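Side-chain contacts in geranyltranstransferase (Staphylococcus aureus, PDB 1RTR), which catalyses the condensation of isopentenyl diphosphate with allylic diphosphates, building farnesyl diphosphate for isoprenoid biosynthesis: residues G41-R46 with Y92-L97; L221-D226 with L249-A254; Y260-A265 with E283-F288. All coordinates share one frame; numbering follows the deposited sequence.

Contact 1: G41-R46 with Y92-L97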
ATOM      1  N   GLY A  41      -5.780  15.354 -13.454  1.00 70.75           N
ATOM      2  CA  GLY A  41      -5.883  16.761 -13.138  1.00 70.92           C
ATOM      3  C   GLY A  41      -7.083  16.970 -12.244  1.00 71.11           C
ATOM      4  O   GLY A  41      -8.232  16.712 -12.642  1.00 71.55           O
ATOM      5  N   GLY A  42      -6.805  17.407 -11.023  1.00 70.58           N
ATOM      6  CA  GLY A  42      -7.840  17.780 -10.086  1.00 69.96           C
ATOM      7  C   GLY A  42      -7.474  19.099  -9.448  1.00 69.51           C
ATOM      8  O   GLY A  42      -6.690  19.876 -10.000  1.00 69.76           O
ATOM      9  N   LYS A  43      -8.046  19.344  -8.276  1.00 68.56           N
ATOM     10  CA  LYS A  43      -7.808  20.572  -7.538  1.00 67.67           C
ATOM     11  C   LYS A  43      -6.499  20.476  -6.736  1.00 66.16           C
ATOM     12  O   LYS A  43      -5.872  21.497  -6.421  1.00 66.08           O
ATOM     13  CB  LYS A  43      -9.014  20.871  -6.627  1.00 68.48           C
ATOM     14  CG  LYS A  43     -10.413  20.679  -7.294  1.00 70.47           C
ATOM     15  CD  LYS A  43     -11.581  20.660  -6.254  1.00 74.06           C
ATOM     16  CE  LYS A  43     -12.845  21.426  -6.743  1.00 75.39           C
ATOM     17  NZ  LYS A  43     -13.733  20.615  -7.661  1.00 75.67           N
ATOM     18  N   ARG A  44      -6.099  19.235  -6.426  1.00 64.24           N
ATOM     19  CA  ARG A  44      -4.875  18.905  -5.665  1.00 62.19           C
ATOM     20  C   ARG A  44      -4.837  19.450  -4.236  1.00 61.09           C
ATOM     21  O   ARG A  44      -3.763  19.804  -3.738  1.00 61.22           O
ATOM     22  CB  ARG A  44      -3.596  19.329  -6.424  1.00 61.85           C
ATOM     23  CG  ARG A  44      -3.536  18.921  -7.867  1.00 60.59           C
ATOM     24  CD  ARG A  44      -3.342  17.453  -8.097  1.00 61.23           C
ATOM     25  NE  ARG A  44      -2.974  17.197  -9.479  1.00 63.17           N
ATOM     26  CZ  ARG A  44      -3.131  16.042 -10.104  1.00 64.08           C
ATOM     27  NH1 ARG A  44      -2.756  15.924 -11.372  1.00 64.68           N
ATOM     28  NH2 ARG A  44      -3.649  14.999  -9.473  1.00 64.11           N
ATOM     29  N   ILE A  45      -5.990  19.513  -3.570  1.00 59.84           N
ATOM     30  CA  ILE A  45      -6.069  20.153  -2.249  1.00 58.29           C
ATOM     31  C   ILE A  45      -5.261  19.439  -1.191  1.00 56.62           C
ATOM     32  O   ILE A  45      -4.698  20.091  -0.316  1.00 55.58           O
ATOM     33  CB  ILE A  45      -7.525  20.348  -1.756  1.00 58.84           C
ATOM     34  CG1 ILE A  45      -8.361  19.105  -2.022  1.00 60.13           C
ATOM     35  CG2 ILE A  45      -8.163  21.588  -2.382  1.00 59.86           C
ATOM     36  CD1 ILE A  45      -8.618  18.300  -0.765  1.00 64.07           C
ATOM     37  N   ARG A  46      -5.193  18.106  -1.279  1.00 55.47           N
ATOM     38  CA  ARG A  46      -4.482  17.315  -0.267  1.00 54.26           C
ATOM     39  C   ARG A  46      -2.994  17.654  -0.224  1.00 53.53           C
ATOM     40  O   ARG A  46      -2.509  18.066   0.835  1.00 53.14           O
ATOM     41  CB  ARG A  46      -4.711  15.812  -0.430  1.00 54.16           C
ATOM     42  CG  ARG A  46      -6.088  15.360  -0.034  1.00 53.29           C
ATOM     43  CD  ARG A  46      -6.479  14.058  -0.669  1.00 53.05           C
ATOM     44  NE  ARG A  46      -7.881  13.736  -0.457  1.00 54.73           N
ATOM     45  CZ  ARG A  46      -8.888  14.186  -1.201  1.00 55.53           C
ATOM     46  NH1 ARG A  46     -10.129  13.819  -0.914  1.00 55.67           N
ATOM     47  NH2 ARG A  46      -8.668  14.991  -2.227  1.00 55.03           N
ATOM     48  N   TYR A  92     -16.913   7.758 -16.496  1.00 77.41           N
ATOM     49  CA  TYR A  92     -16.355   9.097 -16.679  1.00 77.76           C
ATOM     50  C   TYR A  92     -16.048   9.768 -15.344  1.00 77.91           C
ATOM     51  O   TYR A  92     -16.734   9.534 -14.345  1.00 77.74           O
ATOM     52  CB  TYR A  92     -17.312   9.981 -17.501  1.00 77.76           C
ATOM     53  CG  TYR A  92     -17.363   9.625 -18.966  1.00 78.06           C
ATOM     54  CD1 TYR A  92     -16.466  10.194 -19.870  1.00 78.91           C
ATOM     55  CD2 TYR A  92     -18.304   8.708 -19.452  1.00 78.92           C
ATOM     56  CE1 TYR A  92     -16.499   9.861 -21.226  1.00 79.82           C
ATOM     57  CE2 TYR A  92     -18.350   8.367 -20.810  1.00 79.43           C
ATOM     58  CZ  TYR A  92     -17.442   8.949 -21.689  1.00 80.46           C
ATOM     59  OH  TYR A  92     -17.466   8.629 -23.032  1.00 81.49           O
ATOM     60  N   ARG A  93     -15.006  10.593 -15.347  1.00 78.27           N
ATOM     61  CA  ARG A  93     -14.641  11.435 -14.213  1.00 78.76           C
ATOM     62  C   ARG A  93     -14.005  12.695 -14.773  1.00 79.20           C
ATOM     63  O   ARG A  93     -13.050  12.618 -15.550  1.00 79.32           O
ATOM     64  CB  ARG A  93     -13.670  10.710 -13.284  1.00 78.68           C
ATOM     65  CG  ARG A  93     -13.367  11.448 -11.985  1.00 78.89           C
ATOM     66  CD  ARG A  93     -12.383  10.724 -11.075  1.00 78.77           C
ATOM     67  NE  ARG A  93     -12.990   9.561 -10.437  1.00 78.95           N
ATOM     68  CZ  ARG A  93     -13.641   9.593  -9.278  1.00 79.68           C
ATOM     69  NH1 ARG A  93     -14.159   8.480  -8.779  1.00 79.78           N
ATOM     70  NH2 ARG A  93     -13.772  10.731  -8.606  1.00 79.58           N
ATOM     71  N   ARG A  94     -14.551  13.850 -14.389  1.00 79.75           N
ATOM     72  CA  ARG A  94     -14.129  15.150 -14.918  1.00 80.31           C
ATOM     73  C   ARG A  94     -14.021  15.173 -16.450  1.00 80.23           C
ATOM     74  O   ARG A  94     -13.024  15.646 -17.005  1.00 80.26           O
ATOM     75  CB  ARG A  94     -12.813  15.604 -14.274  1.00 80.53           C
ATOM     76  CG  ARG A  94     -13.001  16.329 -12.962  1.00 82.23           C
ATOM     77  CD  ARG A  94     -11.968  17.423 -12.683  1.00 85.14           C
ATOM     78  NE  ARG A  94     -11.288  17.205 -11.405  1.00 86.92           N
ATOM     79  CZ  ARG A  94     -11.866  17.290 -10.201  1.00 87.98           C
ATOM     80  NH1 ARG A  94     -11.145  17.058  -9.104  1.00 88.39           N
ATOM     81  NH2 ARG A  94     -13.155  17.604 -10.083  1.00 87.42           N
ATOM     82  N   GLY A  95     -15.041  14.637 -17.120  1.00 80.11           N
ATOM     83  CA  GLY A  95     -15.127  14.681 -18.575  1.00 80.03           C
ATOM     84  C   GLY A  95     -14.209  13.749 -19.360  1.00 79.83           C
ATOM     85  O   GLY A  95     -14.233  13.748 -20.598  1.00 80.03           O
ATOM     86  N   LYS A  96     -13.405  12.959 -18.651  1.00 79.20           N
ATOM     87  CA  LYS A  96     -12.507  11.999 -19.283  1.00 78.37           C
ATOM     88  C   LYS A  96     -12.867  10.582 -18.853  1.00 77.46           C
ATOM     89  O   LYS A  96     -13.467  10.382 -17.797  1.00 77.50           O
ATOM     90  CB  LYS A  96     -11.059  12.315 -18.922  1.00 78.60           C
ATOM     91  CG  LYS A  96     -10.496  13.546 -19.615  1.00 80.00           C
ATOM     92  CD  LYS A  96      -8.973  13.578 -19.495  1.00 82.78           C
ATOM     93  CE  LYS A  96      -8.332  14.386 -20.625  1.00 84.00           C
ATOM     94  NZ  LYS A  96      -7.072  15.048 -20.162  1.00 84.70           N
ATOM     95  N   LEU A  97     -12.506   9.605 -19.681  1.00 76.32           N
ATOM     96  CA  LEU A  97     -12.741   8.193 -19.383  1.00 74.98           C
ATOM     97  C   LEU A  97     -11.925   7.744 -18.174  1.00 73.87           C
ATOM     98  O   LEU A  97     -10.785   8.182 -17.985  1.00 73.60           O
ATOM     99  CB  LEU A  97     -12.379   7.323 -20.590  1.00 75.21           C
ATOM    100  CG  LEU A  97     -13.170   7.473 -21.893  1.00 75.66           C
ATOM    101  CD1 LEU A  97     -12.361   6.954 -23.074  1.00 75.38           C
ATOM    102  CD2 LEU A  97     -14.514   6.747 -21.797  1.00 76.33           C
TER

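Contact 2: L221-D226 with L249-A254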
ATOM      1  N   LEU A 221     -24.386  22.073  -2.326  1.00 70.35           N
ATOM      2  CA  LEU A 221     -24.288  22.445  -3.742  1.00 71.01           C
ATOM      3  C   LEU A 221     -25.113  21.553  -4.677  1.00 71.38           C
ATOM      4  O   LEU A 221     -25.665  22.037  -5.660  1.00 71.57           O
ATOM      5  CB  LEU A 221     -22.829  22.486  -4.192  1.00 71.28           C
ATOM      6  CG  LEU A 221     -22.090  23.817  -4.027  1.00 72.00           C
ATOM      7  CD1 LEU A 221     -20.610  23.619  -4.296  1.00 72.09           C
ATOM      8  CD2 LEU A 221     -22.667  24.893  -4.943  1.00 73.03           C
ATOM      9  N   ASP A 222     -25.207  20.259  -4.373  1.00 72.19           N
ATOM     10  CA  ASP A 222     -26.060  19.349  -5.150  1.00 72.97           C
ATOM     11  C   ASP A 222     -27.538  19.703  -4.992  1.00 73.22           C
ATOM     12  O   ASP A 222     -28.327  19.553  -5.926  1.00 73.18           O
ATOM     13  CB  ASP A 222     -25.839  17.885  -4.744  1.00 73.13           C
ATOM     14  CG  ASP A 222     -24.555  17.288  -5.321  1.00 74.23           C
ATOM     15  OD1 ASP A 222     -24.098  17.713  -6.410  1.00 74.72           O
ATOM     16  OD2 ASP A 222     -23.937  16.367  -4.741  1.00 75.90           O
ATOM     17  N   CYS A 223     -27.900  20.161  -3.796  1.00 73.76           N
ATOM     18  CA  CYS A 223     -29.268  20.578  -3.503  1.00 74.39           C
ATOM     19  C   CYS A 223     -29.560  21.980  -4.062  1.00 74.31           C
ATOM     20  O   CYS A 223     -30.600  22.182  -4.690  1.00 74.43           O
ATOM     21  CB  CYS A 223     -29.557  20.492  -1.996  1.00 74.39           C
ATOM     22  SG  CYS A 223     -30.913  21.543  -1.414  1.00 75.97           S
ATOM     23  N   TYR A 224     -28.652  22.933  -3.843  1.00 74.31           N
ATOM     24  CA  TYR A 224     -28.780  24.262  -4.434  1.00 74.58           C
ATOM     25  C   TYR A 224     -28.987  24.112  -5.933  1.00 75.72           C
ATOM     26  O   TYR A 224     -29.847  24.778  -6.521  1.00 75.72           O
ATOM     27  CB  TYR A 224     -27.537  25.118  -4.196  1.00 73.94           C
ATOM     28  CG  TYR A 224     -27.282  25.552  -2.770  1.00 71.60           C
ATOM     29  CD1 TYR A 224     -28.167  25.241  -1.738  1.00 69.76           C
ATOM     30  CD2 TYR A 224     -26.136  26.270  -2.457  1.00 69.77           C
ATOM     31  CE1 TYR A 224     -27.913  25.641  -0.431  1.00 68.79           C
ATOM     32  CE2 TYR A 224     -25.870  26.671  -1.165  1.00 69.57           C
ATOM     33  CZ  TYR A 224     -26.761  26.358  -0.153  1.00 69.10           C
ATOM     34  OH  TYR A 224     -26.481  26.768   1.132  1.00 69.09           O
ATOM     35  N   GLY A 225     -28.198  23.223  -6.535  1.00 76.91           N
ATOM     36  CA  GLY A 225     -28.285  22.922  -7.950  1.00 78.63           C
ATOM     37  C   GLY A 225     -29.665  22.479  -8.387  1.00 79.87           C
ATOM     38  O   GLY A 225     -30.163  22.938  -9.408  1.00 79.98           O
ATOM     39  N   ASP A 226     -30.287  21.598  -7.611  1.00 81.36           N
ATOM     40  CA  ASP A 226     -31.605  21.061  -7.960  1.00 83.04           C
ATOM     41  C   ASP A 226     -32.728  22.100  -7.861  1.00 83.83           C
ATOM     42  O   ASP A 226     -33.689  22.068  -8.636  1.00 83.87           O
ATOM     43  CB  ASP A 226     -31.927  19.828  -7.104  1.00 83.17           C
ATOM     44  CG  ASP A 226     -31.076  18.624  -7.478  1.00 83.96           C
ATOM     45  OD1 ASP A 226     -30.744  18.470  -8.682  1.00 84.54           O
ATOM     46  OD2 ASP A 226     -30.687  17.787  -6.637  1.00 83.96           O
ATOM     47  N   LEU A 249     -30.952  16.173   7.456  1.00 58.12           N
ATOM     48  CA  LEU A 249     -31.026  17.357   8.293  1.00 58.53           C
ATOM     49  C   LEU A 249     -31.910  18.415   7.654  1.00 58.87           C
ATOM     50  O   LEU A 249     -32.292  19.405   8.293  1.00 58.66           O
ATOM     51  CB  LEU A 249     -29.623  17.934   8.485  1.00 58.35           C
ATOM     52  CG  LEU A 249     -28.804  17.708   9.757  1.00 58.41           C
ATOM     53  CD1 LEU A 249     -29.257  16.516  10.584  1.00 57.49           C
ATOM     54  CD2 LEU A 249     -27.343  17.572   9.375  1.00 58.48           C
ATOM     55  N   GLY A 250     -32.227  18.189   6.386  1.00 59.44           N
ATOM     56  CA  GLY A 250     -32.820  19.207   5.548  1.00 60.15           C
ATOM     57  C   GLY A 250     -31.753  20.231   5.217  1.00 60.85           C
ATOM     58  O   GLY A 250     -30.654  20.221   5.799  1.00 60.88           O
ATOM     59  N   LYS A 251     -32.093  21.123   4.294  1.00 61.15           N
ATOM     60  CA  LYS A 251     -31.197  22.154   3.812  1.00 61.46           C
ATOM     61  C   LYS A 251     -30.620  23.046   4.910  1.00 61.71           C
ATOM     62  O   LYS A 251     -29.415  23.288   4.944  1.00 62.06           O
ATOM     63  CB  LYS A 251     -31.936  22.992   2.785  1.00 61.77           C
ATOM     64  CG  LYS A 251     -31.074  23.486   1.662  1.00 62.68           C
ATOM     65  CD  LYS A 251     -31.678  24.720   1.045  1.00 65.18           C
ATOM     66  CE  LYS A 251     -31.311  25.963   1.833  1.00 66.67           C
ATOM     67  NZ  LYS A 251     -32.354  27.017   1.664  1.00 67.09           N
ATOM     68  N   ASP A 252     -31.461  23.531   5.817  1.00 62.15           N
ATOM     69  CA  ASP A 252     -30.989  24.471   6.842  1.00 62.30           C
ATOM     70  C   ASP A 252     -30.173  23.796   7.916  1.00 61.47           C
ATOM     71  O   ASP A 252     -29.276  24.413   8.487  1.00 61.65           O
ATOM     72  CB  ASP A 252     -32.140  25.257   7.471  1.00 62.87           C
ATOM     73  CG  ASP A 252     -32.861  26.117   6.465  1.00 65.57           C
ATOM     74  OD1 ASP A 252     -32.191  26.933   5.788  1.00 67.94           O
ATOM     75  OD2 ASP A 252     -34.095  26.025   6.262  1.00 69.48           O
ATOM     76  N   GLY A 253     -30.494  22.539   8.196  1.00 60.77           N
ATOM     77  CA  GLY A 253     -29.715  21.741   9.125  1.00 60.31           C
ATOM     78  C   GLY A 253     -28.293  21.541   8.629  1.00 59.78           C
ATOM     79  O   GLY A 253     -27.342  21.691   9.399  1.00 59.39           O
ATOM     80  N   ALA A 254     -28.163  21.221   7.340  1.00 59.51           N
ATOM     81  CA  ALA A 254     -26.868  21.082   6.681  1.00 59.69           C
ATOM     82  C   ALA A 254     -26.043  22.374   6.718  1.00 60.21           C
ATOM     83  O   ALA A 254     -24.881  22.361   7.152  1.00 60.07           O
ATOM     84  CB  ALA A 254     -27.039  20.589   5.270  1.00 59.30           C
TER

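Contact 3: Y260-A265 with E283-F288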
ATOM      1  N   TYR A 260     -21.082  25.387  11.697  1.00 57.77           N
ATOM      2  CA  TYR A 260     -20.499  24.913  12.949  1.00 57.65           C
ATOM      3  C   TYR A 260     -19.040  24.412  12.769  1.00 57.99           C
ATOM      4  O   TYR A 260     -18.162  24.705  13.583  1.00 57.86           O
ATOM      5  CB  TYR A 260     -21.377  23.825  13.572  1.00 57.41           C
ATOM      6  CG  TYR A 260     -20.605  22.935  14.510  1.00 57.32           C
ATOM      7  CD1 TYR A 260     -20.242  23.384  15.781  1.00 56.92           C
ATOM      8  CD2 TYR A 260     -20.188  21.664  14.109  1.00 56.84           C
ATOM      9  CE1 TYR A 260     -19.505  22.574  16.638  1.00 57.67           C
ATOM     10  CE2 TYR A 260     -19.451  20.852  14.956  1.00 57.12           C
ATOM     11  CZ  TYR A 260     -19.113  21.313  16.216  1.00 56.82           C
ATOM     12  OH  TYR A 260     -18.389  20.513  17.060  1.00 57.38           O
ATOM     13  N   HIS A 261     -18.795  23.651  11.708  1.00 58.32           N
ATOM     14  CA  HIS A 261     -17.451  23.176  11.406  1.00 59.11           C
ATOM     15  C   HIS A 261     -16.515  24.314  10.970  1.00 60.10           C
ATOM     16  O   HIS A 261     -15.363  24.394  11.429  1.00 59.07           O
ATOM     17  CB  HIS A 261     -17.511  22.065  10.359  1.00 58.81           C
ATOM     18  CG  HIS A 261     -18.013  20.771  10.906  1.00 57.89           C
ATOM     19  ND1 HIS A 261     -17.442  20.164  12.004  1.00 58.07           N
ATOM     20  CD2 HIS A 261     -19.058  19.994  10.543  1.00 56.56           C
ATOM     21  CE1 HIS A 261     -18.105  19.055  12.282  1.00 58.14           C
ATOM     22  NE2 HIS A 261     -19.092  18.931  11.410  1.00 57.84           N
ATOM     23  N   ARG A 262     -17.035  25.185  10.097  1.00 61.33           N
ATOM     24  CA  ARG A 262     -16.375  26.435   9.713  1.00 62.83           C
ATOM     25  C   ARG A 262     -15.925  27.172  10.963  1.00 63.13           C
ATOM     26  O   ARG A 262     -14.766  27.536  11.085  1.00 63.76           O
ATOM     27  CB  ARG A 262     -17.340  27.303   8.886  1.00 63.56           C
ATOM     28  CG  ARG A 262     -16.802  28.636   8.328  1.00 65.75           C
ATOM     29  CD  ARG A 262     -16.280  29.607   9.384  1.00 69.12           C
ATOM     30  NE  ARG A 262     -17.042  30.856   9.505  1.00 71.36           N
ATOM     31  CZ  ARG A 262     -16.942  31.889   8.674  1.00 71.45           C
ATOM     32  NH1 ARG A 262     -17.655  32.977   8.898  1.00 70.80           N
ATOM     33  NH2 ARG A 262     -16.132  31.839   7.619  1.00 73.13           N
ATOM     34  N   ASP A 263     -16.837  27.350  11.913  1.00 63.50           N
ATOM     35  CA  ASP A 263     -16.549  28.125  13.109  1.00 63.85           C
ATOM     36  C   ASP A 263     -15.540  27.448  14.003  1.00 63.55           C
ATOM     37  O   ASP A 263     -14.699  28.109  14.597  1.00 63.44           O
ATOM     38  CB  ASP A 263     -17.835  28.423  13.892  1.00 64.27           C
ATOM     39  CG  ASP A 263     -18.693  29.477  13.224  1.00 65.61           C
ATOM     40  OD1 ASP A 263     -19.833  29.698  13.686  1.00 67.72           O
ATOM     41  OD2 ASP A 263     -18.318  30.133  12.222  1.00 68.19           O
ATOM     42  N   ALA A 264     -15.629  26.127  14.110  1.00 63.95           N
ATOM     43  CA  ALA A 264     -14.715  25.365  14.968  1.00 64.08           C
ATOM     44  C   ALA A 264     -13.309  25.304  14.362  1.00 63.86           C
ATOM     45  O   ALA A 264     -12.321  25.330  15.090  1.00 63.43           O
ATOM     46  CB  ALA A 264     -15.267  23.963  15.245  1.00 63.94           C
ATOM     47  N   ALA A 265     -13.241  25.248  13.031  1.00 64.14           N
ATOM     48  CA  ALA A 265     -11.978  25.330  12.299  1.00 64.69           C
ATOM     49  C   ALA A 265     -11.310  26.673  12.567  1.00 65.21           C
ATOM     50  O   ALA A 265     -10.205  26.712  13.129  1.00 65.48           O
ATOM     51  CB  ALA A 265     -12.199  25.133  10.807  1.00 64.53           C
ATOM     52  N   GLU A 283      -7.415  30.705   4.868  1.00 70.48           N
ATOM     53  CA  GLU A 283      -7.857  30.867   3.484  1.00 70.93           C
ATOM     54  C   GLU A 283      -8.470  29.585   2.912  1.00 70.55           C
ATOM     55  O   GLU A 283      -9.415  29.652   2.127  1.00 70.25           O
ATOM     56  CB  GLU A 283      -6.705  31.342   2.604  1.00 71.54           C
ATOM     57  CG  GLU A 283      -7.005  32.566   1.745  1.00 74.06           C
ATOM     58  CD  GLU A 283      -5.747  33.362   1.427  1.00 77.80           C
ATOM     59  OE1 GLU A 283      -5.684  34.568   1.787  1.00 78.30           O
ATOM     60  OE2 GLU A 283      -4.811  32.774   0.824  1.00 79.44           O
ATOM     61  N   ILE A 284      -7.927  28.427   3.300  1.00 70.47           N
ATOM     62  CA  ILE A 284      -8.464  27.139   2.852  1.00 70.47           C
ATOM     63  C   ILE A 284      -9.840  26.868   3.465  1.00 70.57           C
ATOM     64  O   ILE A 284     -10.736  26.375   2.776  1.00 70.16           O
ATOM     65  CB  ILE A 284      -7.461  25.973   3.114  1.00 70.69           C
ATOM     66  CG1 ILE A 284      -6.469  25.863   1.961  1.00 70.13           C
ATOM     67  CG2 ILE A 284      -8.171  24.616   3.290  1.00 70.15           C
ATOM     68  CD1 ILE A 284      -5.054  25.689   2.430  1.00 70.54           C
ATOM     69  N   VAL A 285     -10.002  27.210   4.744  1.00 70.93           N
ATOM     70  CA  VAL A 285     -11.305  27.154   5.410  1.00 71.79           C
ATOM     71  C   VAL A 285     -12.358  27.898   4.597  1.00 72.64           C
ATOM     72  O   VAL A 285     -13.456  27.381   4.378  1.00 72.44           O
ATOM     73  CB  VAL A 285     -11.281  27.767   6.827  1.00 71.70           C
ATOM     74  CG1 VAL A 285     -12.684  27.757   7.440  1.00 71.66           C
ATOM     75  CG2 VAL A 285     -10.312  27.030   7.722  1.00 71.66           C
ATOM     76  N   ASP A 286     -12.013  29.101   4.138  1.00 73.75           N
ATOM     77  CA  ASP A 286     -12.962  29.917   3.386  1.00 75.17           C
ATOM     78  C   ASP A 286     -13.265  29.375   1.992  1.00 75.86           C
ATOM     79  O   ASP A 286     -14.362  29.572   1.474  1.00 75.96           O
ATOM     80  CB  ASP A 286     -12.548  31.401   3.366  1.00 75.24           C
ATOM     81  CG  ASP A 286     -12.987  32.155   4.639  1.00 76.03           C
ATOM     82  OD1 ASP A 286     -12.318  33.148   4.989  1.00 76.64           O
ATOM     83  OD2 ASP A 286     -13.976  31.835   5.356  1.00 75.97           O
ATOM     84  N   LEU A 287     -12.306  28.671   1.400  1.00 77.24           N
ATOM     85  CA  LEU A 287     -12.527  28.019   0.107  1.00 78.61           C
ATOM     86  C   LEU A 287     -13.478  26.826   0.249  1.00 79.25           C
ATOM     87  O   LEU A 287     -14.337  26.603  -0.603  1.00 79.14           O
ATOM     88  CB  LEU A 287     -11.198  27.602  -0.543  1.00 78.69           C
ATOM     89  CG  LEU A 287     -11.008  28.155  -1.965  1.00 79.89           C
ATOM     90  CD1 LEU A 287      -9.784  29.082  -2.090  1.00 79.99           C
ATOM     91  CD2 LEU A 287     -10.959  27.032  -2.998  1.00 81.13           C
ATOM     92  N   PHE A 288     -13.320  26.080   1.339  1.00 80.48           N
ATOM     93  CA  PHE A 288     -14.216  24.975   1.679  1.00 81.82           C
ATOM     94  C   PHE A 288     -15.609  25.509   2.031  1.00 82.48           C
ATOM     95  O   PHE A 288     -16.617  24.844   1.778  1.00 82.52           O
ATOM     96  CB  PHE A 288     -13.663  24.187   2.879  1.00 82.01           C
ATOM     97  CG  PHE A 288     -12.646  23.126   2.524  1.00 83.04           C
ATOM     98  CD1 PHE A 288     -12.615  21.924   3.233  1.00 84.10           C
ATOM     99  CD2 PHE A 288     -11.707  23.326   1.507  1.00 83.63           C
ATOM    100  CE1 PHE A 288     -11.676  20.932   2.928  1.00 84.48           C
ATOM    101  CE2 PHE A 288     -10.767  22.345   1.198  1.00 83.85           C
ATOM    102  CZ  PHE A 288     -10.751  21.144   1.912  1.00 84.03           C
TER

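Contact 1: G41-R46 with Y92-L97
The flat guanidinium of Arg94 is met at its edge, in plane, by the carbonyl oxygen of Gly41, while Gly42 CA and Lys43 NZ approach it obliquely. Gly41 to Arg44 spell the GGKR sequence of polyprenyl synthetases, and Arg94 ends the arginine pair after the first aspartate-rich motif. In relatives these two elements hold the diphosphate of isopentenyl diphosphate, so the basic groups here probably line that pocket. The bond from Arg94 NE to Gly41 O is weak, 3.3 Å with an N-H...O angle of 151°. Bends at chi2 and chi3 of Arg94 bring the guanidinium alongside Gly41 and Gly42, where NH1 lies 3.5 Å from Gly42 CA. Glycine suits position 42 because the long side chain can come right up to the main chain, and it suits position 41, just after a helix, because the phi there is positive, 83°. The type I' turn from Arg93 to Lys96 places Arg94 at the turn, pointing toward 41-46. Arg44 faces another way: Gly42 N sits over the centre of one face of its guanidinium, 4.0 Å above the plane, and its ends are tied to Glu72 and Leu38 O. Lys43 crosses Arg94 at about a right angle, gathering two cationic groups as a site for an anion would require; Lys43 NZ ends 3.9 Å from Arg94 NH2.

Contact 2: L221-D226 with L249-A254
Cys223 SG rests on the aliphatic part of Lys251, and this is the tight half of the contact: SG lies 3.6 Å from Lys251 CG and 4.1 Å from its CD. With SG anti to the backbone N (chi1 157°), the sulfur continues the direction in which Cys223 already points, toward helix 245-270. A small, polarisable thiol suits this place, since it fits against methylenes where the two backbones come nearest, the CA atoms of Cys223 and Lys251 being 7.7 Å apart. Further out the packing thins. The chain of Lys251 bends at chi3 (83°) and crosses the Tyr224 side chain at about a right angle. Lys251 CD and CE each lie 4.1 Å from Tyr224 CE1, and CE meets the ring obliquely. No hydrogen bond joins the two segments. The polar end of the tyrosine is nevertheless engaged, its OH bonded to Glu255 one residue beyond the lysine segment, which ties the ring's hydroxyl to helix 245-270. All three touching residues are partly exposed, and a lysine suits such an edge because its methylenes can cover both sulfur and ring. Lys251 also touches Glu227 near the end of helix 197-227, and Ala254, about one turn on, packs on Leu220. Gly250, with a phi of 73° that glycine adopts readily, precedes the kink at 251-252. Asp222 closes the DDLLD sequence, the second aspartate-rich motif of the family, so the contact joins the stretch just after that motif to the early part of helix 245-270 in the all-alpha prenyl synthase fold.

Contact 3: Y260-A265 with E283-F288
Arg262 and Asp286 form a salt bridge between two helices, with Arg262 NH2 3.1 Å from Asp286 OD2. The carboxylate oxygen comes in at the edge of the guanidinium, in its plane, although the two flat groups are turned 58° against each other. Beneath the charges lies an apolar layer: Ala265 CB meets Val285 CG2 at 4.1 Å, and Val285 CG1 comes 4.3 Å from Arg262 CG. A small alanine and a branched valine, both buried, suit this interface, where the two segments run antiparallel (177°), their axes 10.4 Å apart at closest approach. The next shell positions the arginine. Its CG stands anti to the backbone N (chi1 -177°), and bends at chi2 and chi3 then carry the guanidinium across to Asp286. Arg262 NE is held on its own helix by Asp263 OD2, 3.1 Å away and close to the guanidinium plane. Tyr289 adds a cation-pi contact from helix 279-289. Helix 197-227 packs against both segments, Tyr206 touching Val285 and His209 bonded to His261, while Ile284 packs on helix 45-56. Arginine suits this position because a single guanidinium can serve two carboxylates through different nitrogens. One positive charge is shared between them, which probably favours the ionised form of both, although the three groups alone would carry a net negative charge.

The three contacts follow one another along the chain, contact 1 closing before contact 2 opens and contact 2 before contact 3. Contacts 2 and 3 share helix 245-270, with centres 18 Å apart: the first lies near its start against helix 197-227, the second further along against helix 279-289. Together they join the three C-terminal helices of the bundle. Contact 1 stands apart, its centre 24 Å from contact 2 and 23 Å from contact 3, yet helix 45-56, which begins within segment 41-46, also touches Ile284, which lies in segment 283-288. Thus a probable diphosphate-binding surface and the C-terminal helices meet through one largely helical framework.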